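Local coordinates for deoxyhypusine hydroxylase (Homo sapiens, PDB 4D50), which hydroxylates the deoxyhypusine residue of the translation factor eIF5A at a diiron centre, the second and last step in making hypusine, at residues A183-A186 with L187-A190; L203-S207 with A208-H212; R211-V214 with G215-G219; T238-P241 with M242-H245. All coordinates share one frame; numbering follows the deposited sequence. Where two conformers were deposited one is given.

Contact 1. Residues A183-A186 with L187-A190; sequences AMFA and LRNA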
# COMPACT_ATOMS: atom_id res chain seq x y z
N ALA A 183 1.62 12.33 11.41
CA ALA A 183 2.98 12.61 11.88
C ALA A 183 3.92 11.69 11.09
O ALA A 183 4.98 12.11 10.69
CB ALA A 183 3.07 12.30 13.35
N MET A 184 3.43 10.53 10.74
CA MET A 184 4.19 9.52 9.97
C MET A 184 4.46 10.08 8.55
O MET A 184 5.60 10.05 8.06
CB MET A 184 3.43 8.18 9.84
CG MET A 184 4.30 7.03 9.36
SD MET A 184 3.20 5.62 8.93
CE MET A 184 2.53 5.17 10.49
N PHE A 185 3.44 10.62 7.88
CA PHE A 185 3.63 11.19 6.57
C PHE A 185 4.43 12.44 6.61
O PHE A 185 5.24 12.68 5.69
CB PHE A 185 2.30 11.35 5.80
CG PHE A 185 1.73 10.04 5.47
CD1 PHE A 185 2.35 9.22 4.54
CD2 PHE A 185 0.61 9.58 6.14
CE1 PHE A 185 1.89 7.94 4.29
CE2 PHE A 185 0.20 8.26 5.92
CZ PHE A 185 0.89 7.47 5.04
N ALA A 186 4.28 13.26 7.68
CA ALA A 186 5.18 14.43 7.83
C ALA A 186 6.65 14.06 8.01
O ALA A 186 7.52 14.73 7.48
CB ALA A 186 4.75 15.30 9.00
N LEU A 187 6.89 12.95 8.63
CA LEU A 187 8.30 12.42 8.86
C LEU A 187 8.89 12.03 7.55
O LEU A 187 9.99 12.37 7.26
CB LEU A 187 8.29 11.31 9.87
CG LEU A 187 8.24 11.79 11.33
CD1 LEU A 187 7.79 10.67 12.24
CD2 LEU A 187 9.54 12.38 11.75
N ARG A 188 8.13 11.26 6.77
CA ARG A 188 8.53 10.80 5.47
C ARG A 188 8.90 12.03 4.59
O ARG A 188 9.97 12.09 3.99
CB ARG A 188 7.50 9.91 4.83
CG ARG A 188 7.86 9.62 3.38
CD ARG A 188 6.63 9.30 2.51
NE ARG A 188 5.76 10.46 2.38
CZ ARG A 188 4.51 10.43 1.93
NH1 ARG A 188 3.95 9.30 1.44
NH2 ARG A 188 3.86 11.58 1.86
N ASN A 189 8.03 13.05 4.60
CA ASN A 189 8.28 14.23 3.80
C ASN A 189 9.46 15.07 4.27
O ASN A 189 10.17 15.66 3.40
CB ASN A 189 7.04 15.14 3.84
CG ASN A 189 5.85 14.51 3.09
OD1 ASN A 189 5.92 13.44 2.46
ND2 ASN A 189 4.74 15.22 3.14
N ALA A 190 9.70 15.11 5.57
CA ALA A 190 10.89 15.78 6.15
C ALA A 190 12.19 15.20 5.66
O ALA A 190 13.15 15.96 5.24
CB ALA A 190 10.80 15.73 7.67

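Contact 2. Residues L203-S207 with A208-H212; sequences LHCGS and ALFRH. With FE (Fe (III) ion), chain C; PER (peroxide ion), chain E.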
# COMPACT_ATOMS: atom_id res chain seq x y z
N LEU A 203 8.32 0.56 14.08
CA LEU A 203 8.24 -0.86 13.83
C LEU A 203 8.17 -1.68 15.13
O LEU A 203 7.93 -2.86 15.08
CB LEU A 203 9.42 -1.38 12.99
CG LEU A 203 9.44 -0.80 11.60
CD1 LEU A 203 10.78 -1.03 10.94
CD2 LEU A 203 8.30 -1.35 10.84
N HIS A 204 8.24 -0.98 16.24
CA HIS A 204 8.19 -1.61 17.60
C HIS A 204 6.92 -1.20 18.37
O HIS A 204 6.76 -1.53 19.54
CB HIS A 204 9.46 -1.26 18.35
CG HIS A 204 10.67 -1.82 17.69
ND1 HIS A 204 11.49 -1.09 16.88
CD2 HIS A 204 11.09 -3.10 17.62
CE1 HIS A 204 12.42 -1.89 16.37
NE2 HIS A 204 12.19 -3.11 16.78
N CYS A 205 5.97 -0.54 17.74
CA CYS A 205 4.78 -0.14 18.50
C CYS A 205 3.54 -0.20 17.65
O CYS A 205 3.54 -0.78 16.54
CB CYS A 205 4.99 1.21 19.18
SG CYS A 205 5.18 2.60 18.06
N GLY A 206 2.45 0.32 18.18
CA GLY A 206 1.13 0.27 17.54
C GLY A 206 0.61 -1.08 17.10
O GLY A 206 1.14 -2.11 17.42
N SER A 207 -0.46 -1.02 16.35
CA SER A 207 -1.09 -2.18 15.77
C SER A 207 -0.28 -2.65 14.58
O SER A 207 0.60 -1.95 14.07
CB SER A 207 -2.49 -1.77 15.30
OG SER A 207 -2.45 -0.83 14.23
N ALA A 208 -0.67 -3.83 14.06
CA ALA A 208 -0.07 -4.35 12.84
C ALA A 208 -0.32 -3.41 11.65
O ALA A 208 0.59 -3.15 10.88
CB ALA A 208 -0.64 -5.75 12.54
N LEU A 209 -1.52 -2.82 11.53
CA LEU A 209 -1.77 -1.84 10.44
C LEU A 209 -0.76 -0.71 10.50
O LEU A 209 -0.09 -0.39 9.49
CB LEU A 209 -3.18 -1.26 10.54
CG LEU A 209 -3.66 -0.63 9.25
CD1 LEU A 209 -3.98 -1.65 8.19
CD2 LEU A 209 -4.87 0.25 9.51
N PHE A 210 -0.61 -0.11 11.70
CA PHE A 210 0.37 0.95 11.92
C PHE A 210 1.78 0.58 11.52
O PHE A 210 2.43 1.34 10.76
CB PHE A 210 0.36 1.35 13.41
CG PHE A 210 1.40 2.40 13.82
CD1 PHE A 210 2.69 2.01 14.20
CD2 PHE A 210 1.10 3.74 13.84
CE1 PHE A 210 3.61 2.92 14.64
CE2 PHE A 210 2.10 4.69 14.17
CZ PHE A 210 3.32 4.27 14.59
N ARG A 211 2.25 -0.58 11.96
CA ARG A 211 3.62 -1.03 11.63
C ARG A 211 3.79 -1.22 10.13
O ARG A 211 4.84 -0.94 9.54
CB ARG A 211 3.95 -2.34 12.34
CG ARG A 211 4.18 -2.07 13.82
CD ARG A 211 4.84 -3.23 14.55
NE ARG A 211 4.18 -4.48 14.38
CZ ARG A 211 3.13 -4.92 15.11
NH1 ARG A 211 2.56 -4.12 16.03
NH2 ARG A 211 2.63 -6.17 14.91
N HIS A 212 2.79 -1.76 9.50
CA HIS A 212 2.88 -1.98 8.08
C HIS A 212 3.01 -0.68 7.34
O HIS A 212 3.74 -0.58 6.37
CB HIS A 212 1.72 -2.92 7.62
CG HIS A 212 0.73 -2.38 6.64
ND1 HIS A 212 -0.24 -1.49 7.00
CD2 HIS A 212 0.44 -2.74 5.36
CE1 HIS A 212 -0.96 -1.19 5.95
NE2 HIS A 212 -0.61 -1.97 4.96
FE FE C . -1.74 -2.31 3.03
O1 PER E . -1.24 -4.48 3.08
O2 PER E . 0.08 -5.26 3.23
O HOH W 1 -0.11 -2.26 1.64
O HOH W 2 -1.78 -0.15 2.78

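Contact 3. Residues R211-V214 with G215-G219; sequences RHEV and GYVLG. With FE (Fe (III) ion), chain C; PER (peroxide ion), chain E.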
# COMPACT_ATOMS: atom_id res chain seq x y z
N ARG A 211 2.25 -0.58 11.96
CA ARG A 211 3.62 -1.03 11.63
C ARG A 211 3.79 -1.22 10.13
O ARG A 211 4.84 -0.94 9.54
CB ARG A 211 3.95 -2.34 12.34
CG ARG A 211 4.18 -2.07 13.82
CD ARG A 211 4.84 -3.23 14.55
NE ARG A 211 4.18 -4.48 14.38
CZ ARG A 211 3.13 -4.92 15.11
NH1 ARG A 211 2.56 -4.12 16.03
NH2 ARG A 211 2.63 -6.17 14.91
N HIS A 212 2.79 -1.76 9.50
CA HIS A 212 2.88 -1.98 8.08
C HIS A 212 3.01 -0.68 7.34
O HIS A 212 3.74 -0.58 6.37
CB HIS A 212 1.72 -2.92 7.62
CG HIS A 212 0.73 -2.38 6.64
ND1 HIS A 212 -0.24 -1.49 7.00
CD2 HIS A 212 0.44 -2.74 5.36
CE1 HIS A 212 -0.96 -1.19 5.95
NE2 HIS A 212 -0.61 -1.97 4.96
N GLU A 213 2.22 0.31 7.75
CA GLU A 213 2.32 1.61 7.17
C GLU A 213 3.70 2.20 7.32
O GLU A 213 4.20 2.85 6.38
CB GLU A 213 1.23 2.54 7.74
CG GLU A 213 1.00 3.72 6.86
CD GLU A 213 0.33 3.40 5.52
OE1 GLU A 213 -0.58 2.55 5.48
OE2 GLU A 213 0.74 4.05 4.52
N VAL A 214 4.28 2.06 8.51
CA VAL A 214 5.68 2.49 8.73
C VAL A 214 6.61 1.89 7.71
O VAL A 214 7.44 2.58 7.07
CB VAL A 214 6.10 2.14 10.17
CG1 VAL A 214 7.60 2.41 10.41
CG2 VAL A 214 5.33 3.03 11.15
N GLY A 215 6.40 0.59 7.46
CA GLY A 215 7.18 -0.20 6.46
C GLY A 215 7.01 0.45 5.06
O GLY A 215 7.96 0.68 4.34
N TYR A 216 5.77 0.73 4.67
CA TYR A 216 5.50 1.33 3.38
C TYR A 216 6.20 2.70 3.24
O TYR A 216 6.90 2.96 2.24
CB TYR A 216 3.96 1.44 3.20
CG TYR A 216 3.46 2.26 2.03
CD1 TYR A 216 3.19 3.65 2.16
CD2 TYR A 216 3.19 1.66 0.77
CE1 TYR A 216 2.72 4.41 1.06
CE2 TYR A 216 2.70 2.42 -0.28
CZ TYR A 216 2.50 3.79 -0.14
OH TYR A 216 1.95 4.53 -1.22
N VAL A 217 6.06 3.57 4.24
CA VAL A 217 6.65 4.89 4.13
C VAL A 217 8.19 4.84 4.16
O VAL A 217 8.81 5.61 3.43
CB VAL A 217 6.20 5.91 5.15
CG1 VAL A 217 4.66 6.09 5.14
CG2 VAL A 217 6.56 5.54 6.51
N LEU A 218 8.76 3.88 4.87
CA LEU A 218 10.21 3.65 4.84
C LEU A 218 10.64 3.21 3.43
O LEU A 218 11.72 3.65 2.93
CB LEU A 218 10.65 2.66 5.94
CG LEU A 218 10.70 3.25 7.35
CD1 LEU A 218 10.85 2.14 8.39
CD2 LEU A 218 11.66 4.40 7.48
N GLY A 219 9.85 2.40 2.73
CA GLY A 219 10.09 2.02 1.37
C GLY A 219 9.95 3.18 0.41
O GLY A 219 10.66 3.28 -0.63
FE FE C . -1.74 -2.31 3.03
O1 PER E . -1.24 -4.48 3.08
O2 PER E . 0.08 -5.26 3.23
O HOH W 1 -0.11 -2.26 1.64
O HOH W 2 -1.78 -0.15 2.78

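Contact 4. Residues T238-P241 with M242-H245; sequences TENP and MVRH. With FE (Fe (III) ion), chain D; GAI (guanidine), chain H; PER (peroxide ion), chain E.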
# COMPACT_ATOMS: atom_id res chain seq x y z
N THR A 238 7.87 -13.97 14.42
CA THR A 238 6.71 -13.64 15.23
C THR A 238 5.92 -12.43 14.70
O THR A 238 4.73 -12.21 15.05
CB THR A 238 7.08 -13.31 16.69
OG1 THR A 238 8.17 -12.35 16.76
CG2 THR A 238 7.58 -14.58 17.47
N GLU A 239 6.56 -11.63 13.85
CA GLU A 239 5.90 -10.46 13.29
C GLU A 239 4.75 -10.84 12.35
O GLU A 239 4.77 -11.84 11.66
CB GLU A 239 6.93 -9.52 12.61
CG GLU A 239 6.32 -8.19 12.10
CD GLU A 239 5.57 -7.34 13.15
OE1 GLU A 239 4.34 -7.50 13.31
OE2 GLU A 239 6.20 -6.45 13.79
N ASN A 240 3.72 -10.00 12.32
CA ASN A 240 2.59 -10.21 11.44
C ASN A 240 3.02 -10.27 9.96
O ASN A 240 3.87 -9.49 9.55
CB ASN A 240 1.65 -9.03 11.71
CG ASN A 240 0.43 -9.11 10.90
OD1 ASN A 240 0.47 -8.93 9.71
ND2 ASN A 240 -0.67 -9.42 11.51
N PRO A 241 2.54 -11.28 9.19
CA PRO A 241 2.96 -11.46 7.82
C PRO A 241 2.71 -10.23 6.93
O PRO A 241 3.54 -9.91 6.04
CB PRO A 241 2.14 -12.65 7.31
CG PRO A 241 1.45 -13.19 8.50
CD PRO A 241 1.77 -12.42 9.71
N MET A 242 1.66 -9.48 7.21
CA MET A 242 1.39 -8.24 6.47
C MET A 242 2.49 -7.19 6.71
O MET A 242 2.87 -6.47 5.80
CB MET A 242 0.01 -7.70 6.90
CG MET A 242 -0.37 -6.37 6.34
SD MET A 242 -1.98 -5.84 6.92
CE MET A 242 -1.42 -5.23 8.51
N VAL A 243 3.00 -7.11 7.94
CA VAL A 243 4.11 -6.21 8.27
C VAL A 243 5.45 -6.72 7.65
O VAL A 243 6.22 -5.94 7.04
CB VAL A 243 4.38 -6.13 9.79
CG1 VAL A 243 5.57 -5.26 10.08
CG2 VAL A 243 3.10 -5.56 10.51
N ARG A 244 5.65 -8.01 7.76
CA ARG A 244 6.88 -8.54 7.19
C ARG A 244 6.91 -8.38 5.67
O ARG A 244 7.93 -8.00 5.09
CB ARG A 244 7.11 -9.98 7.57
CG ARG A 244 7.20 -10.28 9.09
CD ARG A 244 7.19 -11.79 9.35
NE ARG A 244 8.40 -12.31 8.76
CZ ARG A 244 8.55 -13.51 8.22
NH1 ARG A 244 7.54 -14.35 8.11
NH2 ARG A 244 9.70 -13.74 7.67
N HIS A 245 5.78 -8.61 5.03
CA HIS A 245 5.66 -8.32 3.55
C HIS A 245 5.96 -6.86 3.19
O HIS A 245 6.69 -6.60 2.21
CB HIS A 245 4.30 -8.74 3.00
CG HIS A 245 3.63 -7.67 2.22
ND1 HIS A 245 3.99 -7.40 0.92
CD2 HIS A 245 2.59 -6.87 2.52
CE1 HIS A 245 3.26 -6.39 0.48
NE2 HIS A 245 2.34 -6.11 1.40
FE FE D . 1.01 -4.36 1.48
C GAI H . 1.55 -12.77 14.07
N1 GAI H . 0.59 -13.13 13.35
N2 GAI H . 1.42 -11.62 14.73
N3 GAI H . 2.68 -13.48 14.14
O1 PER E . -1.24 -4.48 3.08
O2 PER E . 0.08 -5.26 3.23
O HOH W 3 5.07 -13.95 10.00
O HOH W 1 -0.11 -2.26 1.64
O HOH W 4 2.06 -3.38 -0.14

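Contact 1. Residues A183-A186 with L187-A190
Phe-185 and Arg-188 meet one turn apart on helix 177-190. The phenyl ring and the guanidinium lie at 60° to each other, so they do not stack. CD1 of the ring makes the closest approach, with CE1 behind it. CD1 of Phe-185 sits over one face of the Arg-188 guanidinium, toward its rim, with CD1 to CZ at 3.6 Å. Seen from the ring, NH1 of Arg-188 lies at the edge, 3.5 Å from CD1. The arginine chain starts with CG anti to the backbone N (chi1 172°) and bends at chi3 (66°). This bend turns the guanidinium so that one face meets CD1 of Phe-185.

The NE-NH2 edge of the guanidinium grips the next residue. NE and NH2 of Arg-188 both donate, side-on, to OD1 of Asn-189, at 3.0 Å and 2.8 Å. The oxygen lies close to the guanidinium plane. Helical backbone bonds also join the segments, such as Asn-189 N to Phe-185 O at 3.0 Å. On another side of the helix, Leu-187 lays CB, CG and CD1 against the carbonyl O of Ala-183.

Outside the segments, NH1 bonds Gln-220 and NH2 forms a salt bridge with Asp-153. Met-184 and Phe-185 pack on helix 208-221, within the HEAT-like repeat array. A buried arginine thus has polar partners at NE, NH1 and NH2. These bonds fix the rotation of its guanidinium, and the carboxylate of Asp-153 probably offsets its charge.

Contact 2. Residues L203-S207 with A208-H212
Ser-207 caps the N-terminus of helix 208-221, and Phe-210 N is the donor. This loop-to-helix turn joins two HEAT-like repeats. OG of Ser-207 accepts from Phe-210 N at 3.2 Å in a nearly straight bond (174°). Its chi1 of 66° sets OG between the backbone N and the carbonyl carbon, facing the first turn. OG also bonds Glu-125. The first helical bond runs from Arg-211 N to Ser-207 O.

The tight part lies around the Phe-210 ring and the chain of Arg-211. SG of Cys-205 approaches the ring obliquely, 3.8 Å from CE1, as a sulfur-aromatic contact. The backbone of Gly-206 runs past CD1 of the same ring. CG of Arg-211 presses on the carbonyl O of Cys-205 at 3.1 Å, and CD lies 3.2 Å from O of Leu-203. Carbonyl oxygens of Cys-205 and Gly-206 lie at the edge of the Arg-211 guanidinium, with Gly-206 O 2.8 Å from NH1. Arg-180 adds a cation-pi contact to Phe-210.

The looser side is the outer loop. His-204 is exposed and points away from the helix. Gly-206 and Ser-207 are partly exposed, and so is the bent Arg-211, whose NH2 forms a salt bridge with Glu-239.

The buried helix face leads to the metal. NE2 of His-212 binds an iron(III) that His-94 and Glu-95 also bind. On the other side of the ring, ND1 donates in the ring plane to a lone pair of Leu-209 O, at 2.7 Å.

Contact 3. Residues R211-V214 with G215-G219
Glu-213 reaches forward along helix 208-221 to lie beside Tyr-216, both side chains pointing the same way. Its CB leaves the backbone directed away from residues 215-219. CG stands anti to the backbone N (chi1 -161°) and packs on SD of Met-184. A bend at chi2 (70°) then turns the carboxylate toward Tyr-216. At the tip, OE2 comes 3.4 Å from CD1 of Tyr-216 and 4.0 Å from CE1. It approaches the ring obliquely, and the carboxylate and ring planes are 56° apart. The same oxygen touches CZ of Phe-185.

Residues 211-219 lie in the fourth HEAT-like repeat (210-236). His-212 binds the iron beside the bound peroxide. Val-214 and Leu-218 pack elsewhere: they lie side by side, with CG1 to CD1 at 3.8 Å, and pack toward Leu-203 and Leu-199.

The backbone of 211-219 is regular helix. Val-217 N donates to Glu-213 O at 2.9 Å, and Leu-218 N to Val-214 O at the same length. CG2 of Val-217 rests 3.1 Å from Val-214 O. The hydroxyl of Tyr-216 shares a hydrogen bond with that of Tyr-65 on helix 57-70.

Contact 4. Residues T238-P241 with M242-H245
Asn-240 meets Met-242 at the start of helix 241-254. OD1 of Asn-240 accepts from Met-242 N at 2.8 Å, and the donor is tilted 23° from the amide carbonyl plane. This is the N-cap bond. CG of Asn-240 stands anti to the backbone N (chi1 -179°), which carries OD1 to the first turn and to within 3.1 Å of CB of Met-242. The Met-242 side chain, modelled in two conformers, lines the peroxide pocket.

The metal ligand is one turn further on. NE2 of His-245 binds an iron(III) at 2.2 Å, and peroxide O2 lies at the edge of the imidazole ring. ND1 is hydrogen-bonded to OG of Ser-277, which with the iron bond helps fix the ring. The backbone N of His-245 donates to Pro-241 O.

Next out is Glu-239. It crosses Val-243 at about a right angle, CG to CG1 3.6 Å. Its OE1 accepts from Asn-240 N on the anti side and also forms a salt bridge with Arg-211. CB of Glu-239 packs on CG of Arg-244, while water 3 links Glu-239 O to NH1 of that arginine. A guanidine molecule donates from N3 to Thr-238 O at 2.6 Å.

His-61 and Glu-246 complete the protein ligands of this iron. His-245, near the start of a capped helix in the HEAT-like array, thus forms part of the peroxo-diiron site.

The four contacts follow one another along the chain from the third to the fifth HEAT-like repeat. Contact 1 lies on helix 177-190. Contacts 2 and 3 overlap on helix 208-221, sharing Arg-211 and His-212, with centres 9 Å apart. Contact 4 opens helix 241-254. Helix 208-221 sits between the other two: contact 1 packs on it through Met-184 and Phe-185, and contact 4 through Met-242 and Val-243. Contacts 1 and 4 do not touch, and their centres are 22 Å apart. Contacts 2 and 3 reach one iron and contact 4 the other. The peroxide and water 1 join them. Neighbouring helices thus serve different irons, whose other ligands include His-61, His-94 and Glu-95 of earlier repeats.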